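Local coordinates for glycine oxidase (PDB 7CYX), which binds FAD and probably catalyses the oxidation of glycine by O2 to glyoxylate, hydrogen peroxide and ammonium, a step of thiamine diphosphate biosynthesis, at residues V86-E91 / P156-A161; I246-F251 / L285-T290; E314-G319 / D362-R367. All coordinates share one frame; numbering follows the deposited sequence.

Interaction 1: V86-E91 / P156-A161; sequences VDIGYE and PELTKA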
loop_
_atom_site.group_PDB
_atom_site.type_symbol
_atom_site.label_atom_id
_atom_site.label_comp_id
_atom_site.label_asym_id
_atom_site.label_seq_id
_atom_site.Cartn_x
_atom_site.Cartn_y
_atom_site.Cartn_z
ATOM N N VAL A 86 0.637 -7.620 0.605
ATOM C CA VAL A 86 -0.015 -6.528 -0.103
ATOM C C VAL A 86 -1.493 -6.525 0.271
ATOM O O VAL A 86 -2.141 -7.528 0.085
ATOM C CB VAL A 86 0.146 -6.645 -1.625
ATOM C CG1 VAL A 86 -0.712 -5.621 -2.345
ATOM C CG2 VAL A 86 1.600 -6.511 -2.049
ATOM N N ASP A 87 -1.964 -5.397 0.815
ATOM C CA ASP A 87 -3.378 -5.070 0.979
ATOM C C ASP A 87 -3.879 -4.359 -0.284
ATOM O O ASP A 87 -3.250 -3.396 -0.727
ATOM C CB ASP A 87 -3.591 -4.137 2.172
ATOM C CG ASP A 87 -5.049 -3.847 2.474
ATOM O OD1 ASP A 87 -5.669 -4.676 3.163
ATOM O OD2 ASP A 87 -5.546 -2.787 2.030
ATOM N N ILE A 88 -4.975 -4.866 -0.850
ATOM C CA ILE A 88 -5.537 -4.396 -2.149
ATOM C C ILE A 88 -6.497 -3.225 -1.960
ATOM O O ILE A 88 -7.085 -2.812 -2.932
ATOM C CB ILE A 88 -6.216 -5.566 -2.883
ATOM C CG1 ILE A 88 -7.476 -6.034 -2.158
ATOM C CG2 ILE A 88 -5.246 -6.703 -3.095
ATOM C CD1 ILE A 88 -8.329 -6.956 -2.965
ATOM N N GLY A 89 -6.637 -2.722 -0.748
ATOM C CA GLY A 89 -7.541 -1.590 -0.514
ATOM C C GLY A 89 -9.000 -1.957 -0.680
ATOM O O GLY A 89 -9.773 -1.078 -1.007
ATOM N N TYR A 90 -9.372 -3.209 -0.448
ATOM C CA TYR A 90 -10.802 -3.549 -0.594
ATOM C C TYR A 90 -11.606 -2.728 0.401
ATOM O O TYR A 90 -11.306 -2.739 1.576
ATOM C CB TYR A 90 -11.101 -5.018 -0.324
ATOM C CG TYR A 90 -12.569 -5.316 -0.431
ATOM C CD1 TYR A 90 -13.253 -5.062 -1.601
ATOM C CD2 TYR A 90 -13.285 -5.801 0.643
ATOM C CE1 TYR A 90 -14.605 -5.311 -1.716
ATOM C CE2 TYR A 90 -14.639 -6.060 0.546
ATOM C CZ TYR A 90 -15.302 -5.813 -0.637
ATOM O OH TYR A 90 -16.631 -6.058 -0.739
ATOM N N GLU A 91 -12.635 -2.066 -0.092
ATOM C CA GLU A 91 -13.481 -1.204 0.754
ATOM C C GLU A 91 -14.924 -1.383 0.308
ATOM O O GLU A 91 -15.152 -1.467 -0.875
ATOM C CB GLU A 91 -13.066 0.244 0.538
ATOM C CG GLU A 91 -13.437 1.153 1.681
ATOM C CD GLU A 91 -12.447 2.269 1.922
ATOM O OE1 GLU A 91 -11.410 1.996 2.520
ATOM O OE2 GLU A 91 -12.724 3.390 1.509
ATOM N N PRO A 156 -3.931 -1.233 -9.088
ATOM C CA PRO A 156 -2.537 -1.669 -9.171
ATOM C C PRO A 156 -2.130 -2.586 -8.005
ATOM O O PRO A 156 -1.243 -3.388 -8.165
ATOM C CB PRO A 156 -1.675 -0.395 -9.149
ATOM C CG PRO A 156 -2.653 0.779 -9.174
ATOM C CD PRO A 156 -4.063 0.230 -9.043
ATOM N N GLU A 157 -2.735 -2.418 -6.826
ATOM C CA GLU A 157 -2.352 -3.215 -5.659
ATOM C C GLU A 157 -2.916 -4.632 -5.814
ATOM O O GLU A 157 -2.229 -5.628 -5.544
ATOM C CB GLU A 157 -2.801 -2.538 -4.365
ATOM C CG GLU A 157 -1.971 -1.324 -3.976
ATOM C CD GLU A 157 -0.465 -1.441 -4.166
ATOM O OE1 GLU A 157 0.219 -1.875 -3.222
ATOM O OE2 GLU A 157 0.019 -1.068 -5.260
ATOM N N LEU A 158 -4.157 -4.727 -6.299
ATOM C CA LEU A 158 -4.757 -6.010 -6.556
ATOM C C LEU A 158 -3.923 -6.740 -7.613
ATOM O O LEU A 158 -3.649 -7.935 -7.487
ATOM C CB LEU A 158 -6.185 -5.801 -7.046
ATOM C CG LEU A 158 -6.833 -7.048 -7.627
ATOM C CD1 LEU A 158 -7.040 -8.084 -6.520
ATOM C CD2 LEU A 158 -8.139 -6.695 -8.318
ATOM N N THR A 159 -3.545 -6.002 -8.662
ATOM C CA THR A 159 -2.759 -6.539 -9.732
ATOM C C THR A 159 -1.456 -7.107 -9.164
ATOM O O THR A 159 -1.151 -8.259 -9.351
ATOM C CB THR A 159 -2.426 -5.472 -10.781
ATOM O OG1 THR A 159 -3.649 -5.022 -11.361
ATOM C CG2 THR A 159 -1.495 -5.988 -11.852
ATOM N N LYS A 160 -0.692 -6.251 -8.479
ATOM C CA LYS A 160 0.564 -6.641 -7.913
ATOM C C LYS A 160 0.330 -7.829 -6.967
ATOM O O LYS A 160 1.097 -8.772 -6.997
ATOM C CB LYS A 160 1.234 -5.434 -7.256
ATOM C CG LYS A 160 1.810 -4.415 -8.235
ATOM C CD LYS A 160 2.259 -3.119 -7.568
ATOM C CE LYS A 160 1.712 -1.854 -8.198
ATOM N NZ LYS A 160 2.659 -1.255 -9.172
ATOM N N ALA A 161 -0.755 -7.813 -6.181
ATOM C CA ALA A 161 -1.006 -8.900 -5.234
ATOM C C ALA A 161 -1.100 -10.252 -5.967
ATOM O O ALA A 161 -0.376 -11.206 -5.617
ATOM C CB ALA A 161 -2.240 -8.621 -4.424
#

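Interaction 2: I246-F251 / L285-T290; sequences IFQERF and LERAYT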
loop_
_atom_site.group_PDB
_atom_site.type_symbol
_atom_site.label_atom_id
_atom_site.label_comp_id
_atom_site.label_asym_id
_atom_site.label_seq_id
_atom_site.Cartn_x
_atom_site.Cartn_y
_atom_site.Cartn_z
ATOM N N ILE A 246 -18.607 8.634 -5.475
ATOM C CA ILE A 246 -19.869 9.155 -6.061
ATOM C C ILE A 246 -19.758 8.928 -7.562
ATOM O O ILE A 246 -18.660 8.983 -8.085
ATOM C CB ILE A 246 -20.166 10.617 -5.703
ATOM C CG1 ILE A 246 -19.171 11.564 -6.360
ATOM C CG2 ILE A 246 -20.246 10.807 -4.204
ATOM C CD1 ILE A 246 -19.406 11.746 -7.827
ATOM N N PHE A 247 -20.881 8.657 -8.203
ATOM C CA PHE A 247 -20.905 8.353 -9.643
ATOM C C PHE A 247 -21.898 9.292 -10.306
ATOM O O PHE A 247 -22.858 9.685 -9.662
ATOM C CB PHE A 247 -21.380 6.916 -9.804
ATOM C CG PHE A 247 -20.862 6.195 -11.014
ATOM C CD1 PHE A 247 -19.568 5.729 -11.056
ATOM C CD2 PHE A 247 -21.684 5.959 -12.096
ATOM C CE1 PHE A 247 -19.093 5.064 -12.167
ATOM C CE2 PHE A 247 -21.211 5.293 -13.210
ATOM C CZ PHE A 247 -19.915 4.848 -13.238
ATOM N N GLN A 248 -21.635 9.648 -11.556
ATOM C CA GLN A 248 -22.555 10.523 -12.311
ATOM C C GLN A 248 -22.363 10.269 -13.802
ATOM O O GLN A 248 -21.436 10.845 -14.357
ATOM C CB GLN A 248 -22.305 11.989 -11.982
ATOM C CG GLN A 248 -23.420 12.907 -12.452
ATOM C CD GLN A 248 -22.990 14.349 -12.469
ATOM O OE1 GLN A 248 -21.989 14.706 -13.074
ATOM N NE2 GLN A 248 -23.759 15.199 -11.813
ATOM N N GLU A 249 -23.200 9.409 -14.381
ATOM C CA GLU A 249 -23.181 9.114 -15.833
ATOM C C GLU A 249 -21.755 8.793 -16.282
ATOM O O GLU A 249 -21.262 9.490 -17.191
ATOM C CB GLU A 249 -23.682 10.337 -16.596
ATOM C CG GLU A 249 -25.179 10.427 -16.728
ATOM C CD GLU A 249 -25.588 11.070 -18.035
ATOM O OE1 GLU A 249 -25.959 10.332 -18.957
ATOM O OE2 GLU A 249 -25.503 12.296 -18.134
ATOM N N ARG A 250 -21.123 7.839 -15.597
ATOM C CA ARG A 250 -19.738 7.318 -15.793
ATOM C C ARG A 250 -18.677 8.181 -15.097
ATOM O O ARG A 250 -17.657 7.623 -14.725
ATOM C CB ARG A 250 -19.407 6.899 -17.231
ATOM C CG ARG A 250 -20.331 5.842 -17.811
ATOM C CD ARG A 250 -20.273 5.839 -19.322
ATOM N NE ARG A 250 -20.490 4.539 -19.935
ATOM C CZ ARG A 250 -19.896 4.132 -21.048
ATOM N NH1 ARG A 250 -19.019 4.912 -21.648
ATOM N NH2 ARG A 250 -20.162 2.941 -21.551
ATOM N N PHE A 251 -18.917 9.474 -14.908
ATOM C CA PHE A 251 -17.929 10.340 -14.227
ATOM C C PHE A 251 -17.886 9.970 -12.746
ATOM O O PHE A 251 -18.922 9.721 -12.143
ATOM C CB PHE A 251 -18.285 11.804 -14.441
ATOM C CG PHE A 251 -17.250 12.786 -13.964
ATOM C CD1 PHE A 251 -16.198 13.152 -14.772
ATOM C CD2 PHE A 251 -17.342 13.361 -12.717
ATOM C CE1 PHE A 251 -15.253 14.060 -14.340
ATOM C CE2 PHE A 251 -16.400 14.270 -12.285
ATOM C CZ PHE A 251 -15.356 14.616 -13.096
ATOM N N LEU A 285 -11.880 18.705 -13.970
ATOM C CA LEU A 285 -11.896 19.397 -12.710
ATOM C C LEU A 285 -13.143 20.298 -12.598
ATOM O O LEU A 285 -13.739 20.401 -11.525
ATOM C CB LEU A 285 -10.585 20.167 -12.537
ATOM C CG LEU A 285 -9.442 19.402 -11.855
ATOM C CD1 LEU A 285 -8.159 20.220 -11.845
ATOM C CD2 LEU A 285 -9.801 19.007 -10.433
ATOM N N GLU A 286 -13.549 20.953 -13.687
ATOM C CA GLU A 286 -14.694 21.852 -13.627
ATOM C C GLU A 286 -15.958 21.038 -13.309
ATOM O O GLU A 286 -16.872 21.523 -12.609
ATOM C CB GLU A 286 -14.850 22.638 -14.933
ATOM C CG GLU A 286 -13.783 23.707 -15.142
ATOM C CD GLU A 286 -13.989 25.042 -14.435
ATOM O OE1 GLU A 286 -14.970 25.182 -13.649
ATOM O OE2 GLU A 286 -13.154 25.950 -14.668
ATOM N N ARG A 287 -16.027 19.818 -13.856
ATOM C CA ARG A 287 -17.166 18.958 -13.626
ATOM C C ARG A 287 -17.152 18.544 -12.149
ATOM O O ARG A 287 -18.214 18.456 -11.513
ATOM C CB ARG A 287 -17.168 17.761 -14.575
ATOM C CG ARG A 287 -18.494 17.010 -14.599
ATOM C CD ARG A 287 -18.557 15.968 -15.705
ATOM N NE ARG A 287 -19.748 15.118 -15.681
ATOM C CZ ARG A 287 -19.958 14.117 -16.528
ATOM N NH1 ARG A 287 -19.081 13.876 -17.492
ATOM N NH2 ARG A 287 -21.022 13.345 -16.392
ATOM N N ALA A 288 -15.950 18.340 -11.588
ATOM C CA ALA A 288 -15.835 17.851 -10.216
ATOM C C ALA A 288 -16.263 18.936 -9.230
ATOM O O ALA A 288 -16.766 18.616 -8.144
ATOM C CB ALA A 288 -14.440 17.390 -9.920
ATOM N N TYR A 289 -16.054 20.203 -9.614
ATOM C CA TYR A 289 -16.339 21.333 -8.767
ATOM C C TYR A 289 -17.860 21.439 -8.551
ATOM O O TYR A 289 -18.286 21.813 -7.469
ATOM C CB TYR A 289 -15.764 22.638 -9.336
ATOM C CG TYR A 289 -14.264 22.745 -9.507
ATOM C CD1 TYR A 289 -13.377 21.938 -8.808
ATOM C CD2 TYR A 289 -13.721 23.719 -10.338
ATOM C CE1 TYR A 289 -12.005 22.066 -8.956
ATOM C CE2 TYR A 289 -12.352 23.871 -10.485
ATOM C CZ TYR A 289 -11.483 23.033 -9.800
ATOM O OH TYR A 289 -10.123 23.155 -9.942
ATOM N N THR A 290 -18.662 21.111 -9.570
ATOM C CA THR A 290 -20.122 21.196 -9.465
ATOM C C THR A 290 -20.686 20.115 -8.516
ATOM O O THR A 290 -21.806 20.255 -8.039
ATOM C CB THR A 290 -20.830 21.047 -10.819
ATOM O OG1 THR A 290 -20.764 19.661 -11.134
ATOM C CG2 THR A 290 -20.246 21.865 -11.953
#

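Interaction 3: E314-G319 / D362-R367; sequences EAPYMG and DSLLSR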
loop_
_atom_site.group_PDB
_atom_site.type_symbol
_atom_site.label_atom_id
_atom_site.label_comp_id
_atom_site.label_asym_id
_atom_site.label_seq_id
_atom_site.Cartn_x
_atom_site.Cartn_y
_atom_site.Cartn_z
ATOM N N GLU A 314 -17.652 -6.498 -28.302
ATOM C CA GLU A 314 -18.249 -5.752 -27.157
ATOM C C GLU A 314 -18.417 -6.607 -25.897
ATOM O O GLU A 314 -19.275 -6.299 -25.078
ATOM C CB GLU A 314 -19.583 -5.135 -27.545
ATOM C CG GLU A 314 -19.447 -3.944 -28.447
ATOM C CD GLU A 314 -20.794 -3.289 -28.629
ATOM O OE1 GLU A 314 -21.699 -3.961 -29.129
ATOM O OE2 GLU A 314 -20.930 -2.133 -28.237
ATOM N N ALA A 315 -17.574 -7.611 -25.747
ATOM C CA ALA A 315 -17.577 -8.532 -24.604
ATOM C C ALA A 315 -16.205 -9.180 -24.597
ATOM O O ALA A 315 -15.695 -9.449 -25.656
ATOM C CB ALA A 315 -18.656 -9.551 -24.793
ATOM N N PRO A 316 -15.601 -9.464 -23.439
ATOM C CA PRO A 316 -14.286 -10.056 -23.427
ATOM C C PRO A 316 -14.281 -11.474 -24.002
ATOM O O PRO A 316 -15.248 -12.165 -23.889
ATOM C CB PRO A 316 -13.973 -10.126 -21.930
ATOM C CG PRO A 316 -15.319 -10.184 -21.278
ATOM C CD PRO A 316 -16.169 -9.272 -22.119
ATOM N N TYR A 317 -13.172 -11.840 -24.625
ATOM C CA TYR A 317 -13.017 -13.209 -25.144
ATOM C C TYR A 317 -12.383 -14.025 -24.029
ATOM O O TYR A 317 -11.293 -13.706 -23.619
ATOM C CB TYR A 317 -12.107 -13.223 -26.362
ATOM C CG TYR A 317 -12.379 -12.151 -27.376
ATOM C CD1 TYR A 317 -11.752 -10.933 -27.285
ATOM C CD2 TYR A 317 -13.238 -12.362 -28.436
ATOM C CE1 TYR A 317 -11.976 -9.947 -28.218
ATOM C CE2 TYR A 317 -13.482 -11.380 -29.375
ATOM C CZ TYR A 317 -12.838 -10.169 -29.269
ATOM O OH TYR A 317 -13.027 -9.176 -30.174
ATOM N N MET A 318 -13.118 -14.999 -23.515
ATOM C CA MET A 318 -12.641 -15.885 -22.430
ATOM C C MET A 318 -12.884 -17.322 -22.879
ATOM O O MET A 318 -14.018 -17.777 -22.780
ATOM C CB MET A 318 -13.431 -15.613 -21.156
ATOM C CG MET A 318 -13.592 -14.154 -20.863
ATOM S SD MET A 318 -13.415 -13.838 -19.123
ATOM C CE MET A 318 -15.134 -13.722 -18.653
ATOM N N GLY A 319 -11.844 -18.004 -23.343
ATOM C CA GLY A 319 -12.058 -19.336 -23.882
ATOM C C GLY A 319 -10.859 -19.974 -24.550
ATOM O O GLY A 319 -9.782 -19.394 -24.668
ATOM N N ASP A 362 -19.370 -18.655 -26.424
ATOM C CA ASP A 362 -20.743 -18.701 -26.910
ATOM C C ASP A 362 -21.612 -17.689 -26.159
ATOM O O ASP A 362 -22.299 -16.873 -26.759
ATOM C CB ASP A 362 -21.329 -20.106 -26.734
ATOM C CG ASP A 362 -22.053 -20.626 -27.966
ATOM O OD1 ASP A 362 -22.809 -19.837 -28.587
ATOM O OD2 ASP A 362 -21.845 -21.819 -28.302
ATOM N N SER A 363 -21.577 -17.762 -24.829
ATOM C CA SER A 363 -22.481 -17.005 -23.993
ATOM C C SER A 363 -22.262 -15.491 -24.152
ATOM O O SER A 363 -23.217 -14.720 -24.156
ATOM C CB SER A 363 -22.335 -17.436 -22.551
ATOM O OG SER A 363 -22.976 -16.511 -21.676
ATOM N N LEU A 364 -21.000 -15.056 -24.211
ATOM C CA LEU A 364 -20.682 -13.612 -24.143
ATOM C C LEU A 364 -20.618 -12.977 -25.553
ATOM O O LEU A 364 -20.977 -11.816 -25.712
ATOM C CB LEU A 364 -19.380 -13.408 -23.352
ATOM C CG LEU A 364 -19.385 -13.892 -21.896
ATOM C CD1 LEU A 364 -18.030 -13.643 -21.256
ATOM C CD2 LEU A 364 -20.483 -13.222 -21.065
ATOM N N LEU A 365 -20.211 -13.727 -26.583
ATOM C CA LEU A 365 -19.930 -13.106 -27.892
ATOM C C LEU A 365 -21.157 -13.107 -28.842
ATOM O O LEU A 365 -21.252 -12.217 -29.701
ATOM C CB LEU A 365 -18.699 -13.790 -28.490
ATOM C CG LEU A 365 -17.490 -13.871 -27.555
ATOM C CD1 LEU A 365 -16.351 -14.644 -28.187
ATOM C CD2 LEU A 365 -17.026 -12.490 -27.140
ATOM N N SER A 366 -22.114 -14.034 -28.688
ATOM C CA SER A 366 -23.355 -14.016 -29.521
ATOM C C SER A 366 -24.434 -13.141 -28.885
ATOM O O SER A 366 -24.743 -13.263 -27.716
ATOM C CB SER A 366 -23.922 -15.385 -29.813
ATOM O OG SER A 366 -23.592 -16.321 -28.810
ATOM N N ARG A 367 -25.017 -12.281 -29.717
ATOM C CA ARG A 367 -26.170 -11.491 -29.376
ATOM C C ARG A 367 -27.223 -11.692 -30.472
ATOM O O ARG A 367 -26.975 -11.425 -31.636
ATOM C CB ARG A 367 -25.760 -10.024 -29.211
ATOM C CG ARG A 367 -24.893 -9.756 -27.988
ATOM C CD ARG A 367 -23.395 -9.674 -28.257
ATOM N NE ARG A 367 -22.671 -9.102 -27.121
ATOM C CZ ARG A 367 -22.630 -7.803 -26.821
ATOM N NH1 ARG A 367 -23.008 -6.899 -27.712
ATOM N NH2 ARG A 367 -22.232 -7.411 -25.624
#

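Interaction 1: V86-E91 / P156-A161
I88 and L158 run alongside each other in the same direction, with methyl against methyl: I88 CD1 is 3.9 Å from L158 CD1. The second branch of I88 reaches further along the helix. Its CG2 sits 3.6 Å from L158 CA and 3.8 Å from A161 CB, so it touches both residues. V86, two residues earlier, also meets A161. Its CG1 is anti to the backbone N (chi1 171°), which brings this methyl to 4.0 Å from A161 CB and 3.5 Å from the carbonyl O of E157. E157 lies with its CB 3.8 Å from D87 O. Its chain then bends at chi2, and OE1 passes beside V86 CG1. No hydrogen bond joins the segments; the contact is van der Waals packing, largely of methyl groups, on one side of the helix. On the loop itself, G89 N donates to D87 OD2 at 3.0 Å, from above the carboxylate plane, and closes an Asx turn. D87 also packs on D87 of the second subunit. L158 leans on V14, an FAD-binding residue. This is loop-on-helix packing of the FAD-dependent oxidoreductase fold, beside helix 14-25, which begins within what is probably a Rossmann-type GxGxxG motif.

Interaction 2: I246-F251 / L285-T290
Q248 meets R287 from the end of strand 246-248. Its CG is anti to the backbone N (chi1 -166°) and the chain runs extended, which carries the amide out to the helix. OE1 lies at the edge of the R287 guanidinium, in its plane. It accepts a weak hydrogen bond from R287 NE, 3.5 Å long with an N-H...O angle of 155°. The carbonyl O of Q248 is also near R287 NH2, but the angle is poor for a bond. This O instead accepts from F251 N across the type I' turn from Q248 to F251, which joins strands 246-248 and 251-256 as a hairpin.

E249, on the turn, touches R287 NH2 with its CB at 4.0 Å. Its OE2 is 4.9 Å from R287 NH2, opposite in charge but not in contact. E249 also makes a weak, long ion pair with R107, and its OE2 lies close to the like-charged E104.

R287 and F251 carry most of the contact. They run past one another head to tail, with ring and guanidinium planes 15° apart. F251 CB sits over the centre of the guanidinium, 3.5 Å from R287 CZ. R287 CD lies over one face of the F251 ring, 3.9 Å from the centroid, as a CH-pi contact. At the far end of the ring, F251 CZ is 4.3 Å from A288 CB. I263 of strand 260-269 touches both F251 and A288.

The chemistry is mainly apolar, although an arginine is at its centre. The extended methylenes of R287 pack on the ring, while the guanidinium lies flat over F251 CB. The weak bond to Q248 OE1 adds a polar hold at one edge. The carboxylate of E249 may favour the arginine's charge slightly from a distance.

Interaction 3: E314-G319 / D362-R367
Helix 360-365, close to the C-terminal end of the modelled chain, packs here on the segment that leads into strand 317-318. This strand is at the edge of the mixed sheet of the Rossmann-type FAD-binding part of the fold. The end-to-end directions of 314-318 and 364-367 are 141° apart. A315 is pressed against the end of the helix: its CB is 3.4 Å from the carbonyl O of L364. The same CB meets L364 CB and L365 CD2.

The two leucines then diverge. L364 CD1 reaches past P316 to the bent chain of M318, where M318 CE is 3.9 Å away; these two side chains cross obliquely. L62 and L65 of helix 61-70 also touch L364. L365 goes to the tyrosine. With its CG anti to the carbonyl carbon (chi1 -51°), both of its methyls reach the 314-319 segment. L365 CD2 lies 3.6 Å from A315 O, and L365 CD1 is 3.9 Å from Y317 CD2, with the side chains crossing at about a right angle. Y317 has further partners: its ring stacks with W223, and its OH is hydrogen-bonded to G224 O.

Beyond the helix, R367 turns back to the segment. Its chain bends at chi2, and its NE makes a weak hydrogen bond to L364 O. That carbonyl therefore meets both the arginine and the A315 methyl. The E314 and R367 side chains cross at about a right angle, with their flat groups 55° apart. They form an outer salt bridge, E314 OE1 to R367 NH1, of 3.5 Å.

From the N terminus the three contacts come in series: each closes before the next opens, so none nests or crosses. Interaction 1 closes a loop of 64 residues, bringing the chain after helix 73-84 onto helix 155-168. Interaction 2 closes 33 residues and joins a hairpin of the eight-stranded sheet to helix 278-291. Interaction 3 closes 42 residues and sets helix 360-365 against the edge of the six-stranded sheet. Interactions 1 and 3 lie on opposite sides of the chain's centre, with their centres 27 Å apart. No two contacts touch. In each, a side chain comes within about 8 to 10 Å of the bound FAD.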